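Side-chain contacts in gala protein type 1, 3 or 4 (Legionella pneumophila subsp. pneumophila, PDB 4XA9), which probably binds small GTPases and stimulates their GTP hydrolysis, presenting a solenoid of leucine-rich repeats: residues Glu37-Gln40 against Ala44-Ser47; Asn58-Phe63 against Leu72-Asn77; Gly133-Ala136 against Lys142-Leu145; Ala225-Leu230 against Leu239-Asn244. All blocks are in the same frame, centred on the assembly; numbering follows the deposited sequence. Where two conformers were deposited one is given.

Contact 1 of 4, residues Glu37-Gln40 against Ala44-Ser47; sequences EFLQ and AITS
Ile45 comes off the loop that follows helix 32-41 and packs against Phe38 and Leu39, near the N-terminal end of a leucine-rich repeat solenoid where a helix hands over to the next strand of the sheet. Ile45 CB, directed at the helix, lies 4.0 Å from Leu39 CD2. From there the chain forks. The Ile45 CG2 branch, anti to the backbone N, makes the closest approach of the contact, 3.7 Å to Leu39 CD2. The other branch leaves through CG1, which stays beside the backbone N (chi1 -52°), and with an extended second torsion it carries Ile45 CD1 out to the Phe38 ring, 4.0 Å from Phe38 CE2. Ile45 CD1 still keeps Leu39 CD2 within 4.1 Å, so that one leucine methyl lies against both arms of the isoleucine. The two helix residues each meet Ile45 at about a right angle. Leu20 of strand 19-21 touches all three side chains. The backbones are also linked through solvent: a water lies within hydrogen-bonding distance of both carbonyls, 2.7 Å from Leu39 O and 2.8 Å from Ile45 O.

Contact 2 of 4, residues Asn58-Phe63 against Leu72-Asn77; sequences NGVKLF and LNISHN
One residue past Leu72, which packs on Phe63 of the helix, Asn73 OD1 is gripped twice by Ser75. The Ser75 hydroxyl gives the shorter bond, OG to Asn73 OD1 at 2.8 Å, in the carbonyl plane and on a lone pair. Ser75 N donates to the same Asn73 OD1 at 3.0 Å, which closes an Asx turn where the chain leaves strand 71-73. Further round the bend, Asn77 ND2 reaches back to Ile74 O at 3.1 Å; it comes from above the carbonyl plane, while the oxygen lies close to the plane of the amide. Facing the helix, the contact is purely apolar. Phe63, with CG anti to the backbone N (chi1 175°), brings CE2 within 4.1 Å of Leu72 CD2, and the two side chains slide past each other in opposite directions. A looser touch, Val60 CG2 to Ile74 CD1 at 4.3 Å, lies about one helical turn earlier. Trp86 and Leu87 of helix 80-87 cover Val60. Asn77 also binds Leu50 O and Ile55 N, while Ile74 O takes a second amide from Asn101, one rung of the asparagine ladder typical of leucine-rich repeats.

Contact 3 of 4, residues Gly133-Ala136 against Lys142-Leu145; sequences GYLA and KIDL
Near-identical torsions in Leu135 and Leu145 bring the two leucines together: in each, CG lies beside the backbone N and anti to the carbonyl carbon (chi1 -70° and -67°), with the second torsion extended. Leu135 points from helix 129-135 toward the sheet and Leu145, just after strand 142-144, points toward the helix, so they reach toward each other tip to tip. Leu135 CD1 does the touching, 3.9 Å from Leu145 CD1 and 4.0 Å from Leu145 CD2, and so rests against both prongs of its partner's fork. Ile143, two residues earlier, meets the same helix residue nearer its root. Ile143 CD1 lies 4.3 Å from Leu135 CB. Between these two, Asp144 turns to the other surface of the strand, where OD1 takes a hydrogen bond from Cys146 N and the side chain packs on a polar side chain of the other protein chain. Three buried side chains thus meet without any polar bond between helix and strand. Leu158 of helix 151-159 lies against both leucines, and Val108 and Ala112 of helix 104-113 press on Leu135, so Leu135 is flanked by both adjacent helices and Leu145 by helix 151-159. The helix residue sits over two inward-facing residues of the strand that follows it. That is the inside of a right-handed beta-alpha-beta crossover, strand 119-121 to helix 129-135 to strand 142-144, the unit that a leucine-rich repeat solenoid repeats along its length.

Contact 4 of 4, residues Ala225-Leu230 against Leu239-Asn244; sequences AGKKIL and LDLIGN
Helix 224-230 faces the end of strand 238-240 and the type II turn after it, with Lys227 CA 7.7 Å from Leu241 CA and Leu230 paired with Leu239 a little farther apart. Leu241 does most of the work from the strand side, its CG beside the backbone N (chi1 -69°), sending its two methyls to different helix residues. Leu241 CD2 closes on Leu230 CD1 at 3.6 Å, and Leu241 CD1 crosses the aliphatic start of Lys227 at a slant, 3.9 Å from Lys227 CG and as near to its CB. Beyond CG the lysine runs on and bends at its last torsion, taking NZ to a salt bridge with Glu231; only its hydrocarbon root belongs to this contact. Leu230 is gripped from a second direction, at its base, where Leu230 CB lies 4.0 Å from Leu239 CD2. The turn itself is braced by two side chains. Asp240 OD1 accepts from Ile242 N at 3.2 Å, from above the carboxylate plane, making an Asx turn. Leu241 O takes two bonds from the same face of its plane, Asn244 N at 3.2 Å and Asn244 ND2 at 2.7 Å. Gly243 occupies a backbone conformation, phi 93°, in which a CB would jam against the preceding carbonyl oxygen. Leu215 and Leu217 lie against Leu230 from the preceding strand 214-216 and the loop after it, Phe206 of helix 203-207 packs on it too, and toward the C-terminus Ile246 covers both Lys227 and Leu241, beside the last strand of the sheet.

Overall arrangement
All four contacts join a helix to the chain that follows it, spread along one solenoid from contact 1 to contact 4, whose centres lie about 45 Å apart on opposite sides of the chain's centre. Contacts 2, 3 and 4 hold helices against strands of the same sheet; contact 1 uses the loop before its strand instead, and adds a bridging water. Contacts 1 and 2 touch, Leu39 CD1 to Phe63 CE1 at 4.1 Å, so their apolar layers run together. Contacts 2 and 3 are wholly buried, whereas contact 4, at the last strand, is partly open and admits a lysine. Contacts 2 and 4 share the Asx turn and the inward asparagine.

Contact 1 of 4, residues Glu37-Gln40 against Ala44-Ser47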
loop_
_atom_site.group_PDB
_atom_site.type_symbol
_atom_site.label_atom_id
_atom_site.label_comp_id
_atom_site.label_asym_id
_atom_site.label_seq_id
_atom_site.Cartn_x
_atom_site.Cartn_y
_atom_site.Cartn_z
ATOM N N GLU A 37 3.188 -20.616 23.431
ATOM C CA GLU A 37 3.919 -21.741 23.986
ATOM C C GLU A 37 5.234 -21.927 23.253
ATOM O O GLU A 37 6.286 -22.108 23.868
ATOM C CB GLU A 37 3.086 -23.018 23.902
ATOM C CG GLU A 37 2.809 -23.625 25.240
ATOM C CD GLU A 37 2.287 -25.040 25.143
ATOM O OE1 GLU A 37 1.665 -25.386 24.112
ATOM O OE2 GLU A 37 2.519 -25.802 26.104
ATOM N N PHE A 38 5.172 -21.878 21.928
ATOM C CA PHE A 38 6.367 -22.017 21.110
ATOM C C PHE A 38 7.352 -20.879 21.377
ATOM O O PHE A 38 8.562 -21.107 21.462
ATOM C CB PHE A 38 5.990 -22.067 19.628
ATOM C CG PHE A 38 7.153 -22.308 18.710
ATOM C CD1 PHE A 38 7.589 -23.602 18.444
ATOM C CD2 PHE A 38 7.800 -21.248 18.094
ATOM C CE1 PHE A 38 8.652 -23.831 17.596
ATOM C CE2 PHE A 38 8.865 -21.468 17.249
ATOM C CZ PHE A 38 9.293 -22.766 16.997
ATOM N N LEU A 39 6.837 -19.660 21.512
ATOM C CA LEU A 39 7.690 -18.496 21.771
ATOM C C LEU A 39 8.335 -18.580 23.153
ATOM O O LEU A 39 9.487 -18.194 23.323
ATOM C CB LEU A 39 6.892 -17.199 21.641
ATOM C CG LEU A 39 6.431 -16.853 20.219
ATOM C CD1 LEU A 39 5.427 -15.712 20.252
ATOM C CD2 LEU A 39 7.617 -16.492 19.330
ATOM N N GLN A 40 7.595 -19.095 24.132
ATOM C CA GLN A 40 8.131 -19.272 25.484
ATOM C C GLN A 40 9.234 -20.328 25.512
ATOM O O GLN A 40 10.166 -20.240 26.312
ATOM C CB GLN A 40 7.010 -19.644 26.454
ATOM C CG GLN A 40 6.112 -18.467 26.785
ATOM C CD GLN A 40 4.816 -18.884 27.436
ATOM O OE1 GLN A 40 4.425 -20.054 27.377
ATOM N NE2 GLN A 40 4.140 -17.930 28.070
ATOM N N ALA A 44 14.619 -16.460 22.602
ATOM C CA ALA A 44 15.441 -15.601 21.753
ATOM C C ALA A 44 14.625 -14.957 20.626
ATOM O O ALA A 44 15.041 -13.950 20.052
ATOM C CB ALA A 44 16.600 -16.388 21.181
ATOM N N ILE A 45 13.470 -15.532 20.301
ATOM C CA ILE A 45 12.600 -14.923 19.295
ATOM C C ILE A 45 11.954 -13.665 19.882
ATOM O O ILE A 45 11.072 -13.759 20.733
ATOM C CB ILE A 45 11.499 -15.889 18.812
ATOM C CG1 ILE A 45 12.107 -17.223 18.374
ATOM C CG2 ILE A 45 10.720 -15.261 17.665
ATOM C CD1 ILE A 45 11.092 -18.245 17.903
ATOM N N THR A 46 12.401 -12.491 19.445
ATOM C CA THR A 46 11.875 -11.245 20.002
ATOM C C THR A 46 11.202 -10.424 18.919
ATOM O O THR A 46 10.731 -9.313 19.156
ATOM C CB THR A 46 12.986 -10.423 20.680
ATOM O OG1 THR A 46 14.015 -10.130 19.732
ATOM C CG2 THR A 46 13.596 -11.224 21.831
ATOM N N SER A 47 11.164 -10.985 17.719
ATOM C CA SER A 47 10.493 -10.341 16.600
ATOM C C SER A 47 9.502 -11.309 15.965
ATOM O O SER A 47 9.842 -12.452 15.640
ATOM C CB SER A 47 11.511 -9.842 15.572
ATOM O OG SER A 47 12.377 -10.881 15.151
HETATM O O HOH W 1 9.948 -15.765 22.342
#

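Contact 2 of 4, residues Asn58-Phe63 against Leu72-Asn77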
loop_
_atom_site.group_PDB
_atom_site.type_symbol
_atom_site.label_atom_id
_atom_site.label_comp_id
_atom_site.label_asym_id
_atom_site.label_seq_id
_atom_site.Cartn_x
_atom_site.Cartn_y
_atom_site.Cartn_z
ATOM N N ASN A 58 -9.708 -10.734 20.919
ATOM C CA ASN A 58 -9.581 -11.869 21.827
ATOM C C ASN A 58 -8.236 -12.571 21.691
ATOM O O ASN A 58 -7.681 -13.071 22.672
ATOM C CB ASN A 58 -10.719 -12.855 21.593
ATOM C CG ASN A 58 -12.021 -12.379 22.194
ATOM O OD1 ASN A 58 -12.025 -11.571 23.126
ATOM N ND2 ASN A 58 -13.136 -12.877 21.670
ATOM N N GLY A 59 -7.713 -12.597 20.471
ATOM C CA GLY A 59 -6.415 -13.192 20.215
ATOM C C GLY A 59 -5.314 -12.365 20.833
ATOM O O GLY A 59 -4.336 -12.903 21.352
ATOM N N VAL A 60 -5.474 -11.047 20.771
ATOM C CA VAL A 60 -4.533 -10.135 21.404
ATOM C C VAL A 60 -4.500 -10.355 22.916
ATOM O O VAL A 60 -3.426 -10.400 23.517
ATOM C CB VAL A 60 -4.884 -8.668 21.104
ATOM C CG1 VAL A 60 -4.014 -7.731 21.931
ATOM C CG2 VAL A 60 -4.716 -8.377 19.619
ATOM N N LYS A 61 -5.675 -10.501 23.529
ATOM C CA LYS A 61 -5.758 -10.773 24.970
ATOM C C LYS A 61 -4.987 -12.028 25.360
ATOM O O LYS A 61 -4.476 -12.131 26.475
ATOM C CB LYS A 61 -7.215 -10.913 25.421
ATOM C CG LYS A 61 -7.985 -9.603 25.447
ATOM C CD LYS A 61 -9.376 -9.792 26.027
ATOM C CE LYS A 61 -10.103 -8.460 26.145
ATOM N NZ LYS A 61 -11.466 -8.628 26.722
ATOM N N LEU A 62 -4.916 -12.980 24.433
ATOM C CA LEU A 62 -4.221 -14.239 24.669
ATOM C C LEU A 62 -2.734 -14.107 24.417
ATOM O O LEU A 62 -1.952 -14.979 24.789
ATOM C CB LEU A 62 -4.805 -15.340 23.781
ATOM C CG LEU A 62 -6.261 -15.672 24.109
ATOM C CD1 LEU A 62 -6.826 -16.703 23.150
ATOM C CD2 LEU A 62 -6.351 -16.169 25.547
ATOM N N PHE A 63 -2.341 -13.014 23.774
ATOM C CA PHE A 63 -0.945 -12.832 23.413
ATOM C C PHE A 63 -0.192 -11.920 24.371
ATOM O O PHE A 63 0.973 -12.163 24.688
ATOM C CB PHE A 63 -0.830 -12.268 21.996
ATOM C CG PHE A 63 0.577 -11.954 21.597
ATOM C CD1 PHE A 63 1.418 -12.963 21.153
ATOM C CD2 PHE A 63 1.064 -10.661 21.674
ATOM C CE1 PHE A 63 2.717 -12.691 20.791
ATOM C CE2 PHE A 63 2.370 -10.376 21.314
ATOM C CZ PHE A 63 3.200 -11.392 20.874
ATOM N N LEU A 72 6.505 -6.432 16.967
ATOM C CA LEU A 72 5.325 -7.182 16.566
ATOM C C LEU A 72 4.683 -6.580 15.327
ATOM O O LEU A 72 4.323 -5.401 15.307
ATOM C CB LEU A 72 4.295 -7.232 17.707
ATOM C CG LEU A 72 2.947 -7.832 17.278
ATOM C CD1 LEU A 72 3.095 -9.319 16.947
ATOM C CD2 LEU A 72 1.856 -7.610 18.326
ATOM N N ASN A 73 4.560 -7.395 14.286
ATOM C CA ASN A 73 3.767 -7.044 13.114
ATOM C C ASN A 73 2.462 -7.826 13.143
ATOM O O ASN A 73 2.453 -9.033 12.899
ATOM C CB ASN A 73 4.530 -7.340 11.817
ATOM C CG ASN A 73 3.760 -6.927 10.559
ATOM O OD1 ASN A 73 2.580 -6.565 10.609
ATOM N ND2 ASN A 73 4.430 -6.998 9.419
ATOM N N ILE A 74 1.363 -7.142 13.442
ATOM C CA ILE A 74 0.063 -7.794 13.417
ATOM C C ILE A 74 -0.871 -7.037 12.465
ATOM O O ILE A 74 -2.092 -7.014 12.636
ATOM C CB ILE A 74 -0.530 -7.912 14.854
ATOM C CG1 ILE A 74 -1.656 -8.959 14.891
ATOM C CG2 ILE A 74 -0.934 -6.542 15.413
ATOM C CD1 ILE A 74 -2.110 -9.336 16.290
ATOM N N SER A 75 -0.283 -6.445 11.430
ATOM C CA SER A 75 -1.065 -5.734 10.426
ATOM C C SER A 75 -1.973 -6.696 9.661
ATOM O O SER A 75 -1.748 -7.897 9.661
ATOM C CB SER A 75 -0.154 -4.973 9.449
ATOM O OG SER A 75 0.686 -5.842 8.705
ATOM N N HIS A 76 -3.011 -6.149 9.039
ATOM C CA HIS A 76 -3.950 -6.920 8.224
ATOM C C HIS A 76 -4.574 -8.077 8.993
ATOM O O HIS A 76 -4.592 -9.222 8.529
ATOM C CB HIS A 76 -3.266 -7.435 6.959
ATOM C CG HIS A 76 -2.781 -6.346 6.057
ATOM N ND1 HIS A 76 -3.573 -5.785 5.079
ATOM C CD2 HIS A 76 -1.589 -5.708 5.987
ATOM C CE1 HIS A 76 -2.888 -4.850 4.444
ATOM N NE2 HIS A 76 -1.679 -4.785 4.974
ATOM N N ASN A 77 -5.064 -7.763 10.184
ATOM C CA ASN A 77 -5.927 -8.662 10.935
ATOM C C ASN A 77 -7.242 -7.943 11.230
ATOM O O ASN A 77 -7.644 -7.071 10.470
ATOM C CB ASN A 77 -5.241 -9.133 12.215
ATOM C CG ASN A 77 -4.218 -10.229 11.951
ATOM O OD1 ASN A 77 -4.558 -11.409 11.920
ATOM N ND2 ASN A 77 -2.961 -9.839 11.764
#

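Contact 3 of 4, residues Gly133-Ala136 against Lys142-Leu145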
loop_
_atom_site.group_PDB
_atom_site.type_symbol
_atom_site.label_atom_id
_atom_site.label_comp_id
_atom_site.label_asym_id
_atom_site.label_seq_id
_atom_site.Cartn_x
_atom_site.Cartn_y
_atom_site.Cartn_z
ATOM N N GLY A 133 -4.479 13.932 17.363
ATOM C CA GLY A 133 -4.404 14.701 18.593
ATOM C C GLY A 133 -3.856 13.881 19.746
ATOM O O GLY A 133 -3.050 14.364 20.549
ATOM N N TYR A 134 -4.294 12.630 19.829
ATOM C CA TYR A 134 -3.804 11.724 20.858
ATOM C C TYR A 134 -2.317 11.438 20.675
ATOM O O TYR A 134 -1.550 11.418 21.640
ATOM C CB TYR A 134 -4.591 10.412 20.829
ATOM C CG TYR A 134 -6.079 10.567 21.068
ATOM C CD1 TYR A 134 -6.578 11.556 21.910
ATOM C CD2 TYR A 134 -6.986 9.719 20.448
ATOM C CE1 TYR A 134 -7.944 11.688 22.127
ATOM C CE2 TYR A 134 -8.342 9.843 20.656
ATOM C CZ TYR A 134 -8.818 10.826 21.494
ATOM O OH TYR A 134 -10.178 10.933 21.691
ATOM N N LEU A 135 -1.922 11.210 19.424
ATOM C CA LEU A 135 -0.552 10.833 19.102
ATOM C C LEU A 135 0.393 12.008 19.294
ATOM O O LEU A 135 1.597 11.828 19.496
ATOM C CB LEU A 135 -0.471 10.307 17.664
ATOM C CG LEU A 135 -1.134 8.955 17.414
ATOM C CD1 LEU A 135 -1.271 8.673 15.927
ATOM C CD2 LEU A 135 -0.312 7.862 18.076
ATOM N N ALA A 136 -0.161 13.214 19.241
ATOM C CA ALA A 136 0.626 14.425 19.447
ATOM C C ALA A 136 1.159 14.505 20.875
ATOM O O ALA A 136 2.094 15.251 21.155
ATOM C CB ALA A 136 -0.206 15.654 19.124
ATOM N N LYS A 142 8.888 7.429 15.941
ATOM C CA LYS A 142 8.504 7.227 14.547
ATOM C C LYS A 142 7.046 6.797 14.428
ATOM O O LYS A 142 6.607 5.885 15.131
ATOM C CB LYS A 142 9.399 6.177 13.885
ATOM C CG LYS A 142 8.949 5.789 12.473
ATOM C CD LYS A 142 9.889 4.771 11.835
ATOM C CE LYS A 142 9.420 4.402 10.428
ATOM N NZ LYS A 142 10.357 3.457 9.756
ATOM N N ILE A 143 6.302 7.454 13.543
ATOM C CA ILE A 143 4.920 7.074 13.256
ATOM C C ILE A 143 4.676 7.048 11.747
ATOM O O ILE A 143 5.045 7.984 11.027
ATOM C CB ILE A 143 3.880 8.040 13.888
ATOM C CG1 ILE A 143 4.370 8.613 15.220
ATOM C CG2 ILE A 143 2.543 7.324 14.106
ATOM C CD1 ILE A 143 3.332 9.503 15.900
ATOM N N ASP A 144 4.052 5.972 11.279
ATOM C CA ASP A 144 3.618 5.863 9.895
ATOM C C ASP A 144 2.098 5.836 9.882
ATOM O O ASP A 144 1.483 4.907 10.418
ATOM C CB ASP A 144 4.203 4.609 9.237
ATOM C CG ASP A 144 4.008 4.583 7.719
ATOM O OD1 ASP A 144 2.990 5.123 7.227
ATOM O OD2 ASP A 144 4.870 4.003 7.019
ATOM N N LEU A 145 1.494 6.850 9.271
ATOM C CA LEU A 145 0.044 7.006 9.297
ATOM C C LEU A 145 -0.594 7.072 7.911
ATOM O O LEU A 145 -1.680 7.630 7.761
ATOM C CB LEU A 145 -0.331 8.269 10.082
ATOM C CG LEU A 145 -0.016 8.210 11.572
ATOM C CD1 LEU A 145 -0.197 9.573 12.234
ATOM C CD2 LEU A 145 -0.893 7.148 12.237
#

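Contact 4 of 4, residues Ala225-Leu230 against Leu239-Asn244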
loop_
_atom_site.group_PDB
_atom_site.type_symbol
_atom_site.label_atom_id
_atom_site.label_comp_id
_atom_site.label_asym_id
_atom_site.label_seq_id
_atom_site.Cartn_x
_atom_site.Cartn_y
_atom_site.Cartn_z
ATOM N N ALA A 225 8.801 25.392 -10.013
ATOM C CA ALA A 225 9.179 26.513 -9.162
ATOM C C ALA A 225 9.418 26.021 -7.740
ATOM O O ALA A 225 10.418 26.371 -7.113
ATOM C CB ALA A 225 8.104 27.595 -9.187
ATOM N N GLY A 226 8.494 25.201 -7.245
ATOM C CA GLY A 226 8.624 24.602 -5.928
ATOM C C GLY A 226 9.840 23.697 -5.848
ATOM O O GLY A 226 10.561 23.693 -4.853
ATOM N N LYS A 227 10.065 22.924 -6.904
ATOM C CA LYS A 227 11.237 22.063 -6.977
ATOM C C LYS A 227 12.511 22.888 -6.845
ATOM O O LYS A 227 13.429 22.518 -6.115
ATOM C CB LYS A 227 11.248 21.276 -8.289
ATOM C CG LYS A 227 12.559 20.561 -8.582
ATOM C CD LYS A 227 12.506 19.859 -9.934
ATOM C CE LYS A 227 13.873 19.336 -10.348
ATOM N NZ LYS A 227 14.407 18.344 -9.377
ATOM N N LYS A 228 12.559 24.018 -7.550
ATOM C CA LYS A 228 13.739 24.874 -7.493
ATOM C C LYS A 228 13.984 25.351 -6.064
ATOM O O LYS A 228 15.113 25.321 -5.580
ATOM C CB LYS A 228 13.603 26.065 -8.445
ATOM C CG LYS A 228 14.818 26.971 -8.410
ATOM C CD LYS A 228 15.250 27.395 -9.795
ATOM C CE LYS A 228 15.644 26.194 -10.633
ATOM N NZ LYS A 228 16.147 26.593 -11.973
ATOM N N ILE A 229 12.920 25.767 -5.382
ATOM C CA ILE A 229 13.013 26.192 -3.981
ATOM C C ILE A 229 13.482 25.066 -3.049
ATOM O O ILE A 229 14.367 25.264 -2.213
ATOM C CB ILE A 229 11.658 26.715 -3.468
ATOM C CG1 ILE A 229 11.233 27.951 -4.254
ATOM C CG2 ILE A 229 11.728 27.035 -1.977
ATOM C CD1 ILE A 229 9.894 28.511 -3.821
ATOM N N LEU A 230 12.872 23.892 -3.190
ATOM C CA LEU A 230 13.222 22.742 -2.360
ATOM C C LEU A 230 14.691 22.361 -2.522
ATOM O O LEU A 230 15.358 22.003 -1.550
ATOM C CB LEU A 230 12.327 21.542 -2.696
ATOM C CG LEU A 230 10.850 21.636 -2.285
ATOM C CD1 LEU A 230 10.054 20.463 -2.837
ATOM C CD2 LEU A 230 10.698 21.698 -0.772
ATOM N N LEU A 239 15.463 13.739 -1.416
ATOM C CA LEU A 239 14.305 14.525 -1.817
ATOM C C LEU A 239 13.536 13.795 -2.908
ATOM O O LEU A 239 14.086 13.514 -3.969
ATOM C CB LEU A 239 14.743 15.907 -2.316
ATOM C CG LEU A 239 13.634 16.855 -2.775
ATOM C CD1 LEU A 239 12.750 17.254 -1.603
ATOM C CD2 LEU A 239 14.223 18.085 -3.448
ATOM N N ASP A 240 12.269 13.485 -2.655
ATOM C CA ASP A 240 11.446 12.792 -3.650
ATOM C C ASP A 240 10.273 13.644 -4.117
ATOM O O ASP A 240 9.427 14.058 -3.319
ATOM C CB ASP A 240 10.923 11.467 -3.094
ATOM C CG ASP A 240 10.026 10.732 -4.082
ATOM O OD1 ASP A 240 10.269 10.837 -5.301
ATOM O OD2 ASP A 240 9.071 10.057 -3.636
ATOM N N LEU A 241 10.223 13.889 -5.422
ATOM C CA LEU A 241 9.167 14.700 -6.006
ATOM C C LEU A 241 8.462 13.999 -7.160
ATOM O O LEU A 241 7.682 14.622 -7.873
ATOM C CB LEU A 241 9.741 16.027 -6.490
ATOM C CG LEU A 241 10.196 16.979 -5.390
ATOM C CD1 LEU A 241 10.996 18.107 -6.005
ATOM C CD2 LEU A 241 8.987 17.531 -4.642
ATOM N N ILE A 242 8.761 12.718 -7.354
ATOM C CA ILE A 242 8.138 11.926 -8.413
ATOM C C ILE A 242 6.623 12.103 -8.440
ATOM O O ILE A 242 5.969 12.030 -7.402
ATOM C CB ILE A 242 8.457 10.421 -8.246
ATOM C CG1 ILE A 242 9.947 10.153 -8.481
ATOM C CG2 ILE A 242 7.582 9.566 -9.171
ATOM C CD1 ILE A 242 10.348 8.710 -8.255
ATOM N N GLY A 243 6.060 12.347 -9.618
ATOM C CA GLY A 243 4.615 12.371 -9.749
ATOM C C GLY A 243 3.973 13.736 -9.596
ATOM O O GLY A 243 2.760 13.877 -9.767
ATOM N N ASN A 244 4.777 14.741 -9.265
ATOM C CA ASN A 244 4.317 16.131 -9.268
ATOM C C ASN A 244 4.307 16.709 -10.681
ATOM O O ASN A 244 5.102 16.291 -11.528
ATOM C CB ASN A 244 5.198 17.008 -8.368
ATOM C CG ASN A 244 4.995 16.726 -6.901
ATOM O OD1 ASN A 244 4.031 17.199 -6.300
ATOM N ND2 ASN A 244 5.911 15.964 -6.310
#